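Local coordinates for OTU domain-containing protein wMelOTU (Wolbachia pipientis wMel, PDB 6W9O), which is an OTU-family deubiquitinase from a bacterial endosymbiont that probably acts as a cysteine protease, removing ubiquitin from modified proteins, at residues A[41-46]-A[196-201]; A[50-55]-A[74-79]. One frame throughout, in Å; residues are numbered along the deposited sequence.

Interaction 1 of 2, residues A[41-46]-A[196-201]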
ATOM      1  N   ASN A  41      16.513   7.598 -10.008  1.00 20.35           N
ATOM      2  CA  ASN A  41      16.495   6.148 -10.226  1.00 17.99           C
ATOM      3  C   ASN A  41      15.124   5.533 -10.043  1.00 19.27           C
ATOM      4  O   ASN A  41      14.947   4.372 -10.405  1.00 18.61           O
ATOM      5  CB  ASN A  41      17.515   5.413  -9.333  1.00 15.94           C
ATOM      6  CG  ASN A  41      17.365   5.739  -7.843  1.00 21.89           C
ATOM      7  OD1 ASN A  41      17.398   6.907  -7.460  1.00 20.31           O
ATOM      8  ND2 ASN A  41      17.218   4.717  -6.993  1.00 18.11           N
ATOM      9  N   PHE A  42      14.118   6.285  -9.563  1.00 16.81           N
ATOM     10  CA  PHE A  42      12.781   5.709  -9.397  1.00 16.85           C
ATOM     11  C   PHE A  42      11.906   6.032 -10.592  1.00 17.65           C
ATOM     12  O   PHE A  42      12.185   6.969 -11.348  1.00 20.20           O
ATOM     13  CB  PHE A  42      12.084   6.219  -8.113  1.00 15.72           C
ATOM     14  CG  PHE A  42      12.654   5.578  -6.844  1.00 14.24           C
ATOM     15  CD1 PHE A  42      11.973   4.524  -6.208  1.00 15.28           C
ATOM     16  CD2 PHE A  42      13.863   6.053  -6.321  1.00 17.94           C
ATOM     17  CE1 PHE A  42      12.509   3.925  -5.062  1.00 17.68           C
ATOM     18  CE2 PHE A  42      14.386   5.481  -5.236  1.00 19.26           C
ATOM     19  CZ  PHE A  42      13.721   4.430  -4.568  1.00 15.83           C
ATOM     20  N   TYR A  43      10.924   5.178 -10.824  1.00 17.54           N
ATOM     21  CA  TYR A  43      10.018   5.384 -11.953  1.00 18.13           C
ATOM     22  C   TYR A  43       8.657   4.869 -11.541  1.00 15.71           C
ATOM     23  O   TYR A  43       8.535   4.073 -10.612  1.00 15.86           O
ATOM     24  CB  TYR A  43      10.514   4.655 -13.213  1.00 19.91           C
ATOM     25  CG  TYR A  43      10.589   3.145 -13.072  1.00 19.15           C
ATOM     26  CD1 TYR A  43       9.575   2.338 -13.547  1.00 19.31           C
ATOM     27  CD2 TYR A  43      11.700   2.526 -12.511  1.00 18.63           C
ATOM     28  CE1 TYR A  43       9.626   0.965 -13.456  1.00 21.71           C
ATOM     29  CE2 TYR A  43      11.740   1.148 -12.412  1.00 18.49           C
ATOM     30  CZ  TYR A  43      10.726   0.375 -12.876  1.00 22.35           C
ATOM     31  OH  TYR A  43      10.834  -1.018 -12.731  1.00 23.06           O
ATOM     32  N   VAL A  44       7.622   5.363 -12.229  1.00 17.37           N
ATOM     33  CA  VAL A  44       6.257   4.901 -12.011  1.00 17.51           C
ATOM     34  C   VAL A  44       5.992   3.643 -12.853  1.00 16.98           C
ATOM     35  O   VAL A  44       6.054   3.685 -14.080  1.00 21.22           O
ATOM     36  CB  VAL A  44       5.247   6.021 -12.321  1.00 18.96           C
ATOM     37  CG1 VAL A  44       3.850   5.508 -12.009  1.00 20.31           C
ATOM     38  CG2 VAL A  44       5.588   7.256 -11.485  1.00 18.99           C
ATOM     39  N   GLY A  45       5.659   2.533 -12.179  1.00 16.40           N
ATOM     40  CA  GLY A  45       5.327   1.269 -12.816  1.00 17.74           C
ATOM     41  C   GLY A  45       3.860   1.227 -13.191  1.00 18.45           C
ATOM     42  O   GLY A  45       3.162   2.242 -13.220  1.00 20.41           O
ATOM     43  N   GLN A  46       3.382   0.036 -13.470  1.00 19.93           N
ATOM     44  CA  GLN A  46       1.999  -0.186 -13.852  1.00 22.15           C
ATOM     45  C   GLN A  46       1.363  -1.096 -12.829  1.00 21.29           C
ATOM     46  O   GLN A  46       1.998  -2.006 -12.331  1.00 26.22           O
ATOM     47  CB  GLN A  46       1.878  -0.852 -15.219  1.00 26.45           C
ATOM     48  CG  GLN A  46       2.051   0.104 -16.364  1.00 42.30           C
ATOM     49  CD  GLN A  46       3.507   0.337 -16.664  1.00 53.56           C
ATOM     50  OE1 GLN A  46       4.293  -0.613 -16.755  1.00 56.13           O
ATOM     51  NE2 GLN A  46       3.890   1.603 -16.818  1.00 57.16           N
ATOM     52  N   LEU A 196       8.901   2.290  -8.458  1.00 12.56           N
ATOM     53  CA  LEU A 196       9.928   1.238  -8.432  1.00 13.13           C
ATOM     54  C   LEU A 196      11.284   1.853  -8.699  1.00 17.05           C
ATOM     55  O   LEU A 196      11.407   2.994  -9.121  1.00 16.57           O
ATOM     56  CB  LEU A 196       9.577   0.164  -9.465  1.00 14.85           C
ATOM     57  CG  LEU A 196       8.210  -0.527  -9.232  1.00 15.96           C
ATOM     58  CD1 LEU A 196       7.754  -1.412 -10.390  1.00 18.64           C
ATOM     59  CD2 LEU A 196       8.250  -1.329  -7.925  1.00 18.26           C
ATOM     60  N   ASP A 197      12.340   1.062  -8.472  1.00 14.77           N
ATOM     61  CA  ASP A 197      13.727   1.545  -8.534  1.00 15.60           C
ATOM     62  C   ASP A 197      14.421   0.839  -9.679  1.00 16.12           C
ATOM     63  O   ASP A 197      14.510  -0.404  -9.683  1.00 15.71           O
ATOM     64  CB  ASP A 197      14.377   1.197  -7.195  1.00 16.27           C
ATOM     65  CG  ASP A 197      15.781   1.699  -7.046  1.00 16.55           C
ATOM     66  OD1 ASP A 197      16.235   1.653  -5.885  1.00 18.98           O
ATOM     67  OD2 ASP A 197      16.432   2.122  -8.022  1.00 15.98           O
ATOM     68  N   ARG A 198      14.942   1.604 -10.646  1.00 13.98           N
ATOM     69  CA  ARG A 198      15.646   0.969 -11.762  1.00 16.93           C
ATOM     70  C   ARG A 198      16.807   0.092 -11.278  1.00 14.71           C
ATOM     71  O   ARG A 198      17.168  -0.909 -11.934  1.00 17.92           O
ATOM     72  CB  ARG A 198      16.207   2.010 -12.744  1.00 18.37           C
ATOM     73  CG  ARG A 198      15.149   2.945 -13.342  1.00 27.31           C
ATOM     74  CD  ARG A 198      15.816   3.929 -14.330  1.00 37.32           C
ATOM     75  NE  ARG A 198      14.817   4.367 -15.300  1.00 47.32           N
ATOM     76  CZ  ARG A 198      14.003   5.394 -15.083  1.00 52.94           C
ATOM     77  NH1 ARG A 198      14.086   6.065 -13.938  1.00 50.28           N
ATOM     78  NH2 ARG A 198      13.095   5.739 -15.997  1.00 60.97           N
ATOM     79  N   ASN A 199      17.456   0.495 -10.186  1.00 14.53           N
ATOM     80  CA  ASN A 199      18.620  -0.228  -9.710  1.00 16.18           C
ATOM     81  C   ASN A 199      18.253  -1.626  -9.261  1.00 16.08           C
ATOM     82  O   ASN A 199      19.154  -2.479  -9.221  1.00 16.88           O
ATOM     83  CB  ASN A 199      19.233   0.529  -8.506  1.00 19.24           C
ATOM     84  CG  ASN A 199      19.925   1.816  -8.904  1.00 24.78           C
ATOM     85  OD1 ASN A 199      20.452   1.921  -9.999  1.00 27.68           O
ATOM     86  ND2 ASN A 199      19.955   2.807  -7.990  1.00 19.45           N
ATOM     87  N   LYS A 200      17.000  -1.878  -8.923  1.00 16.12           N
ATOM     88  CA  LYS A 200      16.530  -3.152  -8.384  1.00 15.81           C
ATOM     89  C   LYS A 200      15.674  -3.910  -9.383  1.00 17.66           C
ATOM     90  O   LYS A 200      15.000  -4.885  -9.008  1.00 17.71           O
ATOM     91  CB  LYS A 200      15.752  -2.912  -7.078  1.00 15.02           C
ATOM     92  CG  LYS A 200      16.640  -2.186  -6.072  1.00 15.96           C
ATOM     93  CD  LYS A 200      15.894  -2.053  -4.712  1.00 15.59           C
ATOM     94  CE  LYS A 200      16.762  -1.252  -3.759  1.00 17.54           C
ATOM     95  NZ  LYS A 200      16.131  -1.148  -2.403  1.00 22.28           N
ATOM     96  N   SER A 201      15.592  -3.407 -10.617  1.00 17.67           N
ATOM     97  CA  SER A 201      14.750  -3.984 -11.664  1.00 16.67           C
ATOM     98  C   SER A 201      15.607  -4.701 -12.689  1.00 17.27           C
ATOM     99  O   SER A 201      16.703  -4.251 -13.014  1.00 20.15           O
ATOM    100  CB  SER A 201      13.987  -2.910 -12.434  1.00 17.43           C
ATOM    101  OG  SER A 201      13.270  -2.065 -11.556  1.00 19.33           O
TER
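Y43 and L196 form an antiparallel hydrogen-bonded pair, by which the short edge strand 42-44 joins the end of strand 191-197; both backbone bonds, L196 N to Y43 O and Y43 N to L196 O, measure 2.8 Å. Y43 CB lies over one face of the R198 guanidinium, 3.9 Å from R198 NH1. From there CG is placed between the backbone N and the carbonyl carbon (chi1 62°), which swings the ring over L196. Y43 CD2 meets the aliphatic part of the arginine, R198 CG, at 3.6 Å. Farther out, Y43 CZ is 3.6 Å from L196 CB, which sits over the ring face as a CH-pi contact, 27° off the normal. At the tip, Y43 OH donates to S201 OG at 2.9 Å, the serine oxygen lying near the ring plane. S201 OG in turn donates to D197 O, from above the carbonyl plane, while K200 N reaches that oxygen from the opposite face. L206 and Q209 of helix 203-209 also touch Y43.

F42 and D197 make the neighbouring non-hydrogen-bonded pair, with D197 CB over a face of the F42 ring. The carboxylate turns toward N41: N41 ND2 donates to D197 OD2 (2.9 Å), which lies close to the amide plane, although the bond comes from above the carboxylate. From the other face, N199 N closes an Asx turn on OD2. Just past the strand, R198 N donates to N41 O at 2.8 Å, in a nearly straight bond.

The strand pair is thus apolar at Y43 and L196 and hydrogen-bonded round D197, where two donors grip OD2 and two grip the carbonyl oxygen, fixing the turn 198-200, while the directed chain from tyrosine through serine to carbonyl orients the Y43 hydroxyl.

Interaction 2 of 2, residues A[50-55]-A[74-79]; sequences NGSCFF and KLRNDC
F55 and R76 pack across the helix pair of the OTU fold, where the turn 50-52 leads into helix 53-66 and meets helix 72-84. The sequence NGSCFF resembles the Gly-x-Cys signature around the family's cysteine nucleophile, so C53, at the first turn of its helix, is probably that residue; its CB points away from this contact.

F55 has the most buried surface. Its ring is sandwiched: F54 CD2 lies over the centre of one face and R76 CG over the opposite one, 3.7 Å from the ring centroid and only 6° off the normal. The R76 chain, extended from CG to NE, continues across the ring at about a right angle to the phenylalanine side chain. Its head group then brings R76 CZ to 3.4 Å from F55 CE2, with ring and guanidinium planes 44° apart, a tilted rather than parallel overlap.

L75 adds a smaller apolar patch. L75 CB approaches F55 CD1 at 3.9 Å, and L75 CD1 reaches the backbone at F55 O, 3.3 Å away. At the ring edge next to CD1, C79 SG lies near the ring plane, 4.3 Å from F55 CE1.

Beyond F55, R76 NH1 donates to the backbone oxygens of I117 and R122, which links helix 72-84 to the loop after helix 105-116. An Asx turn, S52 N to N50 OD1, shapes the chain before helix 53-66. S52 holds the N-cap position but makes no capping bond; instead its OG ties turn 50-52 to R76, lying almost exactly in the guanidinium plane, where S52 OG is gripped side-on by R76 NE at 3.1 Å and R76 NH2 at 2.9 Å.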
ATOM      1  N   ASN A  50      -8.273  -3.718 -12.276  1.00 25.13           N
ATOM      2  CA  ASN A  50      -9.531  -4.402 -11.989  1.00 25.84           C
ATOM      3  C   ASN A  50     -10.129  -3.995 -10.644  1.00 24.72           C
ATOM      4  O   ASN A  50     -11.093  -4.636 -10.184  1.00 26.14           O
ATOM      5  CB  ASN A  50      -9.304  -5.919 -11.982  1.00 28.48           C
ATOM      6  CG  ASN A  50      -8.325  -6.344 -10.888  1.00 26.45           C
ATOM      7  OD1 ASN A  50      -7.682  -5.493 -10.242  1.00 25.52           O
ATOM      8  ND2 ASN A  50      -8.181  -7.659 -10.682  1.00 31.91           N
ATOM      9  N   GLY A  51      -9.613  -2.921 -10.023  1.00 20.83           N
ATOM     10  CA  GLY A  51     -10.023  -2.497  -8.704  1.00 18.13           C
ATOM     11  C   GLY A  51      -8.955  -2.783  -7.660  1.00 16.76           C
ATOM     12  O   GLY A  51      -9.065  -2.310  -6.515  1.00 16.57           O
ATOM     13  N   SER A  52      -7.960  -3.624  -7.997  1.00 17.54           N
ATOM     14  CA  SER A  52      -6.945  -4.024  -7.039  1.00 15.54           C
ATOM     15  C   SER A  52      -5.641  -3.255  -7.185  1.00 14.66           C
ATOM     16  O   SER A  52      -4.613  -3.711  -6.665  1.00 14.95           O
ATOM     17  CB  SER A  52      -6.677  -5.521  -7.167  1.00 18.66           C
ATOM     18  OG  SER A  52      -7.855  -6.209  -6.689  1.00 21.82           O
ATOM     19  N   CYS A  53      -5.665  -2.051  -7.783  1.00 15.27           N
ATOM     20  CA  CYS A  53      -4.392  -1.347  -7.999  1.00 15.21           C
ATOM     21  C   CYS A  53      -3.654  -1.041  -6.708  1.00 15.43           C
ATOM     22  O   CYS A  53      -2.427  -0.933  -6.735  1.00 15.20           O
ATOM     23  CB  CYS A  53      -4.621  -0.039  -8.764  1.00 14.06           C
ATOM     24  SG  CYS A  53      -5.619   1.208  -7.891  1.00 16.72           S
ATOM     25  N   PHE A  54      -4.351  -0.816  -5.578  1.00 12.86           N
ATOM     26  CA  PHE A  54      -3.611  -0.539  -4.350  1.00 12.45           C
ATOM     27  C   PHE A  54      -2.807  -1.751  -3.961  1.00 13.90           C
ATOM     28  O   PHE A  54      -1.595  -1.650  -3.687  1.00 13.09           O
ATOM     29  CB  PHE A  54      -4.585  -0.201  -3.183  1.00 12.26           C
ATOM     30  CG  PHE A  54      -3.885  -0.149  -1.877  1.00 12.88           C
ATOM     31  CD1 PHE A  54      -3.048   0.944  -1.562  1.00 13.98           C
ATOM     32  CD2 PHE A  54      -3.957  -1.222  -1.031  1.00 13.90           C
ATOM     33  CE1 PHE A  54      -2.298   0.949  -0.411  1.00 14.96           C
ATOM     34  CE2 PHE A  54      -3.215  -1.245   0.145  1.00 14.22           C
ATOM     35  CZ  PHE A  54      -2.359  -0.151   0.449  1.00 14.33           C
ATOM     36  N   PHE A  55      -3.465  -2.903  -3.938  1.00 12.41           N
ATOM     37  CA  PHE A  55      -2.806  -4.146  -3.520  1.00 13.58           C
ATOM     38  C   PHE A  55      -1.700  -4.522  -4.483  1.00 15.24           C
ATOM     39  O   PHE A  55      -0.611  -4.988  -4.052  1.00 14.80           O
ATOM     40  CB  PHE A  55      -3.864  -5.253  -3.447  1.00 13.47           C
ATOM     41  CG  PHE A  55      -4.961  -4.925  -2.449  1.00 12.47           C
ATOM     42  CD1 PHE A  55      -4.771  -5.084  -1.096  1.00 13.28           C
ATOM     43  CD2 PHE A  55      -6.172  -4.421  -2.919  1.00 13.72           C
ATOM     44  CE1 PHE A  55      -5.752  -4.743  -0.196  1.00 14.98           C
ATOM     45  CE2 PHE A  55      -7.162  -4.087  -2.009  1.00 14.51           C
ATOM     46  CZ  PHE A  55      -6.962  -4.253  -0.667  1.00 14.82           C
ATOM     47  N   LYS A  74      -3.743 -12.504  -1.978  1.00 18.22           N
ATOM     48  CA  LYS A  74      -3.278 -12.821  -0.637  1.00 19.81           C
ATOM     49  C   LYS A  74      -3.268 -11.571   0.241  1.00 18.29           C
ATOM     50  O   LYS A  74      -3.609 -11.662   1.419  1.00 17.41           O
ATOM     51  CB  LYS A  74      -1.870 -13.432  -0.731  1.00 19.72           C
ATOM     52  CG  LYS A  74      -1.182 -13.698   0.643  1.00 26.85           C
ATOM     53  CD  LYS A  74      -1.916 -14.644   1.530  1.00 29.70           C
ATOM     54  CE  LYS A  74      -0.984 -15.141   2.662  1.00 33.64           C
ATOM     55  NZ  LYS A  74      -1.738 -16.075   3.556  1.00 37.78           N
ATOM     56  N   LEU A  75      -2.917 -10.401  -0.325  1.00 16.83           N
ATOM     57  CA  LEU A  75      -2.932  -9.167   0.460  1.00 16.44           C
ATOM     58  C   LEU A  75      -4.356  -8.821   0.910  1.00 16.22           C
ATOM     59  O   LEU A  75      -4.561  -8.428   2.069  1.00 15.18           O
ATOM     60  CB  LEU A  75      -2.316  -7.996  -0.310  1.00 14.87           C
ATOM     61  CG  LEU A  75      -0.836  -8.242  -0.594  1.00 16.89           C
ATOM     62  CD1 LEU A  75      -0.396  -7.132  -1.535  1.00 18.29           C
ATOM     63  CD2 LEU A  75       0.010  -8.172   0.698  1.00 16.87           C
ATOM     64  N   ARG A  76      -5.360  -9.024   0.035  1.00 15.33           N
ATOM     65  CA  ARG A  76      -6.753  -8.845   0.479  1.00 15.56           C
ATOM     66  C   ARG A  76      -7.086  -9.841   1.576  1.00 17.44           C
ATOM     67  O   ARG A  76      -7.724  -9.493   2.572  1.00 16.08           O
ATOM     68  CB  ARG A  76      -7.729  -9.013  -0.698  1.00 15.94           C
ATOM     69  CG  ARG A  76      -7.673  -7.862  -1.711  1.00 14.86           C
ATOM     70  CD  ARG A  76      -8.669  -8.149  -2.835  1.00 18.28           C
ATOM     71  NE  ARG A  76      -8.744  -7.031  -3.798  1.00 17.04           N
ATOM     72  CZ  ARG A  76      -9.479  -5.927  -3.606  1.00 17.57           C
ATOM     73  NH1 ARG A  76     -10.202  -5.742  -2.479  1.00 16.05           N
ATOM     74  NH2 ARG A  76      -9.478  -4.991  -4.559  1.00 16.16           N
ATOM     75  N   ASN A  77      -6.629 -11.103   1.437  1.00 16.77           N
ATOM     76  CA  ASN A  77      -6.914 -12.092   2.482  1.00 15.48           C
ATOM     77  C   ASN A  77      -6.260 -11.725   3.822  1.00 15.30           C
ATOM     78  O   ASN A  77      -6.833 -12.008   4.883  1.00 18.17           O
ATOM     79  CB  ASN A  77      -6.421 -13.458   2.034  1.00 19.77           C
ATOM     80  CG  ASN A  77      -6.991 -14.533   2.894  1.00 29.34           C
ATOM     81  OD1 ASN A  77      -8.221 -14.791   2.854  1.00 34.04           O
ATOM     82  ND2 ASN A  77      -6.126 -15.189   3.688  1.00 34.07           N
ATOM     83  N   ASP A  78      -5.085 -11.096   3.782  1.00 16.06           N
ATOM     84  CA  ASP A  78      -4.434 -10.635   5.019  1.00 15.86           C
ATOM     85  C   ASP A  78      -5.309  -9.591   5.714  1.00 16.88           C
ATOM     86  O   ASP A  78      -5.393  -9.545   6.951  1.00 18.91           O
ATOM     87  CB  ASP A  78      -3.099  -9.941   4.689  1.00 15.18           C
ATOM     88  CG  ASP A  78      -1.991 -10.902   4.152  1.00 17.51           C
ATOM     89  OD1 ASP A  78      -2.027 -12.125   4.449  1.00 21.69           O
ATOM     90  OD2 ASP A  78      -1.115 -10.352   3.438  1.00 18.18           O
ATOM     91  N   CYS A  79      -6.037  -8.805   4.921  1.00 14.33           N
ATOM     92  CA  CYS A  79      -6.899  -7.790   5.526  1.00 15.66           C
ATOM     93  C   CYS A  79      -8.157  -8.433   6.071  1.00 16.25           C
ATOM     94  O   CYS A  79      -8.623  -8.081   7.164  1.00 15.92           O
ATOM     95  CB  CYS A  79      -7.235  -6.721   4.470  1.00 15.38           C
ATOM     96  SG  CYS A  79      -5.738  -5.752   4.003  1.00 15.56           S
TER

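In the fold
The two contacts do not touch, and their centres are about 21 Å apart; along the chain, interaction 2 is nested inside the loop closed by interaction 1. Helix 53-66 connects them. Its start belongs to interaction 2, while farther along Q64 OE1 accepts from D197 N, and Q60 and Q64 touch L196. Strand 191-197 offers a second route, since F54 meets F192 edge-to-face. Segment 50-55 carries the probable nucleophile C53, which itself takes no part in the contact with 74-79. The centre of interaction 2 lies about 9 Å from the centre of the chain, that of interaction 1 about 16 Å from it, where outermost strand 42-44 joins the sheet beside strand 191-197.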